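Local coordinates for protein protoporphyrinogen oxidase (Exiguobacterium sibiricum, PDB 3LOV) that probably oxidises coproporphyrinogen III to coproporphyrin III with bound FAD and molecular oxygen, in the coproporphyrin-dependent route to heme b, at residues Met315-Gln320 with Asp356-Arg361; Phe53-Gly58 with Gln400-Arg405. One frame throughout, in Å; residues are numbered along the deposited sequence.

Contact 1: residues Met315-Gln320 with Asp356-Arg361; sequences MIFDQQ and DHTVLR
Phe317 and Thr358 form a hydrogen-bonded antiparallel pair where strands 307-318 and 357-364 run side by side in the mixed sheet. Phe317 N donates to Thr358 O at 2.8 Å, and the same oxygen lies in the plane of the Phe317 ring, 3.5 Å from its CD2. Met315 and Leu360 form the next such pair, with Met315 N to Leu360 O at 2.7 Å. On the Phe317 face, CE2 of that ring meets Leu360 CD1 at 4.1 Å, while Met315 leads away to Val384 and Leu388 of helix 377-392. A serine at Phe317 would probably uncover the Leu360 methyl and open a gap above the strand pair. On the opposite face Ile316 and Val359 lie side by side, pointing the same way. Toward the solvent end the ladder gives out: Gln319 is exposed, and Gln320 N makes just a weak bond of 3.1 Å to Thr358 OG1. That hydroxyl, set anti to its own carbonyl carbon (chi1 -65°), is thereby turned to the departing chain. The contact thus passes from straight backbone bonds under an apolar layer to a polar end where Gln320 N and Thr358 OG1 are joined across the segments by a weak, bent bond.

Contact 2: residues Phe53-Gly58 with Gln400-Arg405; sequences FTIERG and QVIISR
In this FAD-dependent amine-oxidoreductase fold, the short strand 55-56, half of a two-stranded antiparallel hairpin with 47-48, packs Ile55 against strand 400-411, an edge strand of the mixed sheet. Arg57, just past the hairpin strand, carries most of the contact. Its chain is extended from CG to NE and runs beside Ser404, whose OG lies 3.1 Å from Arg57 CD. At the end of this chain the guanidinium swings across Ile402 at about a right angle. The CG2 methyl of Ile402 sits over the centre of one guanidinium face, 3.5 Å from Arg57 CZ. With Ile402 CG1 anti to the carbonyl carbon (chi1 -57°), CG2 stands anti to the backbone N and meets the guanidinium, while the CG1 branch carries CD1 to Ile55 CD1 at 4.2 Å, the two side chains crossing obliquely. Arg57 NH1 also donates a hydrogen bond of 3.2 Å to Ser404 OG, with an angle of 152° at the hydrogen and the oxygen 20° out of the guanidinium plane. Ile403 O lies near the same edge, 3.3 Å from Arg57 NH1. Tyr48 of the partner strand touches both Arg57 and Ile402, and Arg57 O accepts a bond from Thr312 OG1. The side chain of Ser404 is about 8 Å from the bound FAD, which places this packing near the cofactor. One arginine thus offers its flat face to a methyl and its NH1 to a hydroxyl, and the methyl over the face with the bond to NH1 together limit how the guanidinium can turn.

From the N terminus the chain first lays down 53-58, beside the hairpin strand 47-48, and after more than 340 residues returns with 400-405 to close contact 2. Within that long loop 315-320 and 356-361 close contact 1, a much shorter excursion of 35 residues, so contact 1 is nested within contact 2 and the two do not cross. Strand 307-318 stands between 357-364 and 400-411 in the mixed sheet, and Ile316 N bonds to Gln400 O at 2.8 Å, joining these sheet strands directly. A second tie runs from Arg361 NH1 to Gly58 O at 2.7 Å; with contact 2 it fastens the hairpin region next to the FAD-binding Asp60 onto this sheet.

Contact 1: residues Met315-Gln320 with Asp356-Arg361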
loop_
_atom_site.group_PDB
_atom_site.type_symbol
_atom_site.label_atom_id
_atom_site.label_comp_id
_atom_site.label_asym_id
_atom_site.label_seq_id
_atom_site.Cartn_x
_atom_site.Cartn_y
_atom_site.Cartn_z
HETATM N N MSE A 315 -12.459 -1.958 -16.000
HETATM C CA MSE A 315 -13.400 -2.156 -17.120
HETATM C C MSE A 315 -14.844 -2.090 -16.621
HETATM O O MSE A 315 -15.220 -2.851 -15.726
HETATM C CB MSE A 315 -13.161 -3.516 -17.754
HETATM C CG MSE A 315 -11.903 -3.572 -18.569
HETATM SE SE MSE A 315 -11.174 -5.353 -18.638
HETATM C CE MSE A 315 -10.270 -4.965 -20.276
ATOM N N ILE A 316 -15.610 -1.161 -17.201
ATOM C CA ILE A 316 -17.001 -0.921 -16.860
ATOM C C ILE A 316 -17.831 -1.657 -17.901
ATOM O O ILE A 316 -17.706 -1.408 -19.081
ATOM C CB ILE A 316 -17.370 0.588 -16.892
ATOM C CG1 ILE A 316 -16.763 1.337 -15.688
ATOM C CG2 ILE A 316 -18.920 0.756 -16.905
ATOM C CD1 ILE A 316 -16.650 2.853 -15.860
ATOM N N PHE A 317 -18.675 -2.568 -17.437
ATOM C CA PHE A 317 -19.603 -3.305 -18.290
ATOM C C PHE A 317 -21.021 -2.985 -17.913
ATOM O O PHE A 317 -21.310 -2.767 -16.731
ATOM C CB PHE A 317 -19.446 -4.796 -18.044
ATOM C CG PHE A 317 -18.091 -5.318 -18.364
ATOM C CD1 PHE A 317 -17.791 -5.756 -19.655
ATOM C CD2 PHE A 317 -17.106 -5.365 -17.382
ATOM C CE1 PHE A 317 -16.527 -6.256 -19.958
ATOM C CE2 PHE A 317 -15.857 -5.865 -17.674
ATOM C CZ PHE A 317 -15.553 -6.305 -18.963
ATOM N N ASP A 318 -21.930 -3.030 -18.883
ATOM C CA ASP A 318 -23.352 -3.022 -18.555
ATOM C C ASP A 318 -23.628 -4.185 -17.590
ATOM O O ASP A 318 -22.989 -5.238 -17.677
ATOM C CB ASP A 318 -24.216 -3.107 -19.824
ATOM C CG ASP A 318 -24.425 -1.745 -20.478
ATOM O OD1 ASP A 318 -24.762 -0.787 -19.743
ATOM O OD2 ASP A 318 -24.256 -1.632 -21.718
ATOM N N GLN A 319 -24.537 -3.963 -16.641
ATOM C CA GLN A 319 -24.799 -4.931 -15.582
ATOM C C GLN A 319 -24.968 -6.315 -16.183
ATOM O O GLN A 319 -25.640 -6.467 -17.197
ATOM C CB GLN A 319 -26.040 -4.534 -14.790
ATOM C CG GLN A 319 -26.286 -5.411 -13.570
ATOM C CD GLN A 319 -26.433 -4.604 -12.285
ATOM O OE1 GLN A 319 -25.605 -3.746 -11.982
ATOM N NE2 GLN A 319 -27.477 -4.888 -11.519
ATOM N N GLN A 320 -24.357 -7.316 -15.558
ATOM C CA GLN A 320 -24.212 -8.644 -16.152
ATOM C C GLN A 320 -25.143 -9.633 -15.514
ATOM O O GLN A 320 -25.250 -9.651 -14.282
ATOM C CB GLN A 320 -22.785 -9.156 -15.969
ATOM C CG GLN A 320 -21.796 -8.504 -16.903
ATOM C CD GLN A 320 -21.891 -9.040 -18.310
ATOM O OE1 GLN A 320 -21.914 -10.252 -18.521
ATOM N NE2 GLN A 320 -21.936 -8.142 -19.286
ATOM N N ASP A 356 -25.280 0.264 -10.806
ATOM C CA ASP A 356 -26.000 -0.483 -11.847
ATOM C C ASP A 356 -25.092 -1.021 -12.924
ATOM O O ASP A 356 -25.434 -0.994 -14.109
ATOM C CB ASP A 356 -27.043 0.421 -12.475
ATOM C CG ASP A 356 -28.105 0.806 -11.488
ATOM O OD1 ASP A 356 -28.820 -0.115 -11.035
ATOM O OD2 ASP A 356 -28.182 2.003 -11.135
ATOM N N HIS A 357 -23.927 -1.507 -12.515
ATOM C CA HIS A 357 -22.950 -2.003 -13.465
ATOM C C HIS A 357 -22.074 -3.072 -12.866
ATOM O O HIS A 357 -22.015 -3.241 -11.653
ATOM C CB HIS A 357 -22.048 -0.862 -13.956
ATOM C CG HIS A 357 -22.770 0.215 -14.694
ATOM N ND1 HIS A 357 -23.559 1.147 -14.057
ATOM C CD2 HIS A 357 -22.792 0.535 -16.010
ATOM C CE1 HIS A 357 -24.035 1.997 -14.949
ATOM N NE2 HIS A 357 -23.589 1.644 -16.142
ATOM N N THR A 358 -21.385 -3.784 -13.758
ATOM C CA THR A 358 -20.387 -4.745 -13.396
ATOM C C THR A 358 -19.081 -4.048 -13.711
ATOM O O THR A 358 -18.834 -3.648 -14.861
ATOM C CB THR A 358 -20.549 -6.027 -14.211
ATOM O OG1 THR A 358 -21.798 -6.634 -13.857
ATOM C CG2 THR A 358 -19.429 -7.023 -13.935
ATOM N N VAL A 359 -18.245 -3.884 -12.683
ATOM C CA VAL A 359 -16.961 -3.219 -12.865
ATOM C C VAL A 359 -15.839 -4.083 -12.339
ATOM O O VAL A 359 -15.858 -4.483 -11.162
ATOM C CB VAL A 359 -16.954 -1.879 -12.163
ATOM C CG1 VAL A 359 -15.623 -1.149 -12.413
ATOM C CG2 VAL A 359 -18.181 -1.038 -12.629
ATOM N N LEU A 360 -14.870 -4.355 -13.219
ATOM C CA LEU A 360 -13.697 -5.151 -12.877
ATOM C C LEU A 360 -12.465 -4.222 -12.821
ATOM O O LEU A 360 -12.266 -3.382 -13.691
ATOM C CB LEU A 360 -13.495 -6.322 -13.866
ATOM C CG LEU A 360 -14.599 -7.409 -14.016
ATOM C CD1 LEU A 360 -14.209 -8.486 -15.052
ATOM C CD2 LEU A 360 -14.920 -8.095 -12.685
ATOM N N ARG A 361 -11.659 -4.343 -11.773
ATOM C CA ARG A 361 -10.376 -3.595 -11.680
ATOM C C ARG A 361 -9.231 -4.605 -11.589
ATOM O O ARG A 361 -9.128 -5.321 -10.603
ATOM C CB ARG A 361 -10.310 -2.605 -10.492
ATOM C CG ARG A 361 -9.039 -1.685 -10.564
ATOM C CD ARG A 361 -9.024 -0.449 -9.662
ATOM N NE ARG A 361 -8.686 -0.761 -8.285
ATOM C CZ ARG A 361 -8.012 0.045 -7.446
ATOM N NH1 ARG A 361 -7.590 1.256 -7.812
ATOM N NH2 ARG A 361 -7.752 -0.374 -6.225
#

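Contact 2: residues Phe53-Gly58 with Gln400-Arg405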
loop_
_atom_site.group_PDB
_atom_site.type_symbol
_atom_site.label_atom_id
_atom_site.label_comp_id
_atom_site.label_asym_id
_atom_site.label_seq_id
_atom_site.Cartn_x
_atom_site.Cartn_y
_atom_site.Cartn_z
ATOM N N PHE A 53 -20.411 7.055 -11.358
ATOM C CA PHE A 53 -19.358 6.140 -10.872
ATOM C C PHE A 53 -18.469 6.797 -9.788
ATOM O O PHE A 53 -18.224 7.995 -9.832
ATOM C CB PHE A 53 -18.465 5.675 -12.035
ATOM C CG PHE A 53 -19.180 4.892 -13.104
ATOM C CD1 PHE A 53 -19.668 3.633 -12.847
ATOM C CD2 PHE A 53 -19.312 5.417 -14.393
ATOM C CE1 PHE A 53 -20.336 2.914 -13.836
ATOM C CE2 PHE A 53 -19.958 4.706 -15.399
ATOM C CZ PHE A 53 -20.466 3.445 -15.118
ATOM N N THR A 54 -18.016 6.009 -8.810
ATOM C CA THR A 54 -16.927 6.402 -7.886
ATOM C C THR A 54 -15.910 5.236 -7.857
ATOM O O THR A 54 -16.050 4.252 -7.116
ATOM C CB THR A 54 -17.436 6.733 -6.455
ATOM O OG1 THR A 54 -18.503 7.689 -6.527
ATOM C CG2 THR A 54 -16.336 7.296 -5.561
ATOM N N ILE A 55 -14.901 5.334 -8.701
ATOM C CA ILE A 55 -13.986 4.213 -8.950
ATOM C C ILE A 55 -12.574 4.687 -8.645
ATOM O O ILE A 55 -12.137 5.685 -9.205
ATOM C CB ILE A 55 -14.111 3.749 -10.406
ATOM C CG1 ILE A 55 -15.497 3.138 -10.661
ATOM C CG2 ILE A 55 -13.037 2.714 -10.761
ATOM C CD1 ILE A 55 -15.811 2.933 -12.146
ATOM N N GLU A 56 -11.873 3.982 -7.757
ATOM C CA GLU A 56 -10.521 4.405 -7.336
ATOM C C GLU A 56 -9.467 4.050 -8.385
ATOM O O GLU A 56 -9.495 2.968 -8.946
ATOM C CB GLU A 56 -10.147 3.813 -5.960
ATOM C CG GLU A 56 -11.115 4.216 -4.828
ATOM C CD GLU A 56 -11.100 5.694 -4.526
ATOM O OE1 GLU A 56 -10.208 6.400 -5.038
ATOM O OE2 GLU A 56 -11.973 6.156 -3.743
ATOM N N ARG A 57 -8.584 4.993 -8.689
ATOM C CA ARG A 57 -7.514 4.766 -9.635
ATOM C C ARG A 57 -6.271 4.252 -8.965
ATOM O O ARG A 57 -5.493 3.560 -9.589
ATOM C CB ARG A 57 -7.157 6.030 -10.393
ATOM C CG ARG A 57 -8.182 6.431 -11.452
ATOM C CD ARG A 57 -7.589 7.604 -12.204
ATOM N NE ARG A 57 -8.455 8.179 -13.203
ATOM C CZ ARG A 57 -8.272 8.117 -14.509
ATOM N NH1 ARG A 57 -7.268 7.431 -15.033
ATOM N NH2 ARG A 57 -9.131 8.733 -15.302
ATOM N N GLY A 58 -6.067 4.627 -7.706
ATOM C CA GLY A 58 -4.942 4.150 -6.890
ATOM C C GLY A 58 -5.395 3.311 -5.702
ATOM O O GLY A 58 -6.110 2.342 -5.866
ATOM N N GLN A 400 -16.403 0.785 -21.077
ATOM C CA GLN A 400 -15.415 1.838 -20.859
ATOM C C GLN A 400 -14.238 1.236 -20.103
ATOM O O GLN A 400 -14.447 0.325 -19.294
ATOM C CB GLN A 400 -16.026 2.979 -20.056
ATOM C CG GLN A 400 -15.168 4.246 -20.090
ATOM C CD GLN A 400 -15.600 5.270 -19.084
ATOM O OE1 GLN A 400 -16.646 5.144 -18.452
ATOM N NE2 GLN A 400 -14.795 6.307 -18.930
ATOM N N VAL A 401 -13.029 1.734 -20.383
ATOM C CA VAL A 401 -11.828 1.296 -19.701
ATOM C C VAL A 401 -11.107 2.508 -19.111
ATOM O O VAL A 401 -10.994 3.519 -19.754
ATOM C CB VAL A 401 -10.935 0.447 -20.644
ATOM C CG1 VAL A 401 -9.747 -0.120 -19.918
ATOM C CG2 VAL A 401 -11.753 -0.686 -21.216
ATOM N N ILE A 402 -10.664 2.405 -17.855
ATOM C CA ILE A 402 -9.942 3.484 -17.165
ATOM C C ILE A 402 -8.608 2.886 -16.738
ATOM O O ILE A 402 -8.559 1.924 -15.934
ATOM C CB ILE A 402 -10.731 4.015 -15.909
ATOM C CG1 ILE A 402 -12.147 4.507 -16.300
ATOM C CG2 ILE A 402 -9.913 5.148 -15.145
ATOM C CD1 ILE A 402 -13.275 4.379 -15.137
ATOM N N ILE A 403 -7.528 3.429 -17.307
ATOM C CA ILE A 403 -6.166 2.973 -17.072
ATOM C C ILE A 403 -5.403 3.999 -16.216
ATOM O O ILE A 403 -5.427 5.179 -16.506
ATOM C CB ILE A 403 -5.407 2.773 -18.418
ATOM C CG1 ILE A 403 -5.940 1.548 -19.178
ATOM C CG2 ILE A 403 -3.932 2.587 -18.185
ATOM C CD1 ILE A 403 -5.395 1.459 -20.624
ATOM N N SER A 404 -4.763 3.549 -15.153
ATOM C CA SER A 404 -3.950 4.422 -14.309
ATOM C C SER A 404 -2.624 3.743 -14.055
ATOM O O SER A 404 -2.544 2.520 -14.045
ATOM C CB SER A 404 -4.652 4.684 -12.990
ATOM O OG SER A 404 -5.970 5.133 -13.245
ATOM N N ARG A 405 -1.576 4.539 -13.896
ATOM C CA ARG A 405 -0.204 4.018 -13.812
ATOM C C ARG A 405 0.467 4.658 -12.616
ATOM O O ARG A 405 0.509 5.876 -12.515
ATOM C CB ARG A 405 0.613 4.332 -15.084
ATOM C CG ARG A 405 0.225 3.505 -16.323
ATOM C CD ARG A 405 1.021 3.926 -17.562
ATOM N NE ARG A 405 0.728 3.088 -18.724
ATOM C CZ ARG A 405 -0.285 3.270 -19.557
ATOM N NH1 ARG A 405 -1.131 4.277 -19.376
ATOM N NH2 ARG A 405 -0.440 2.447 -20.598
#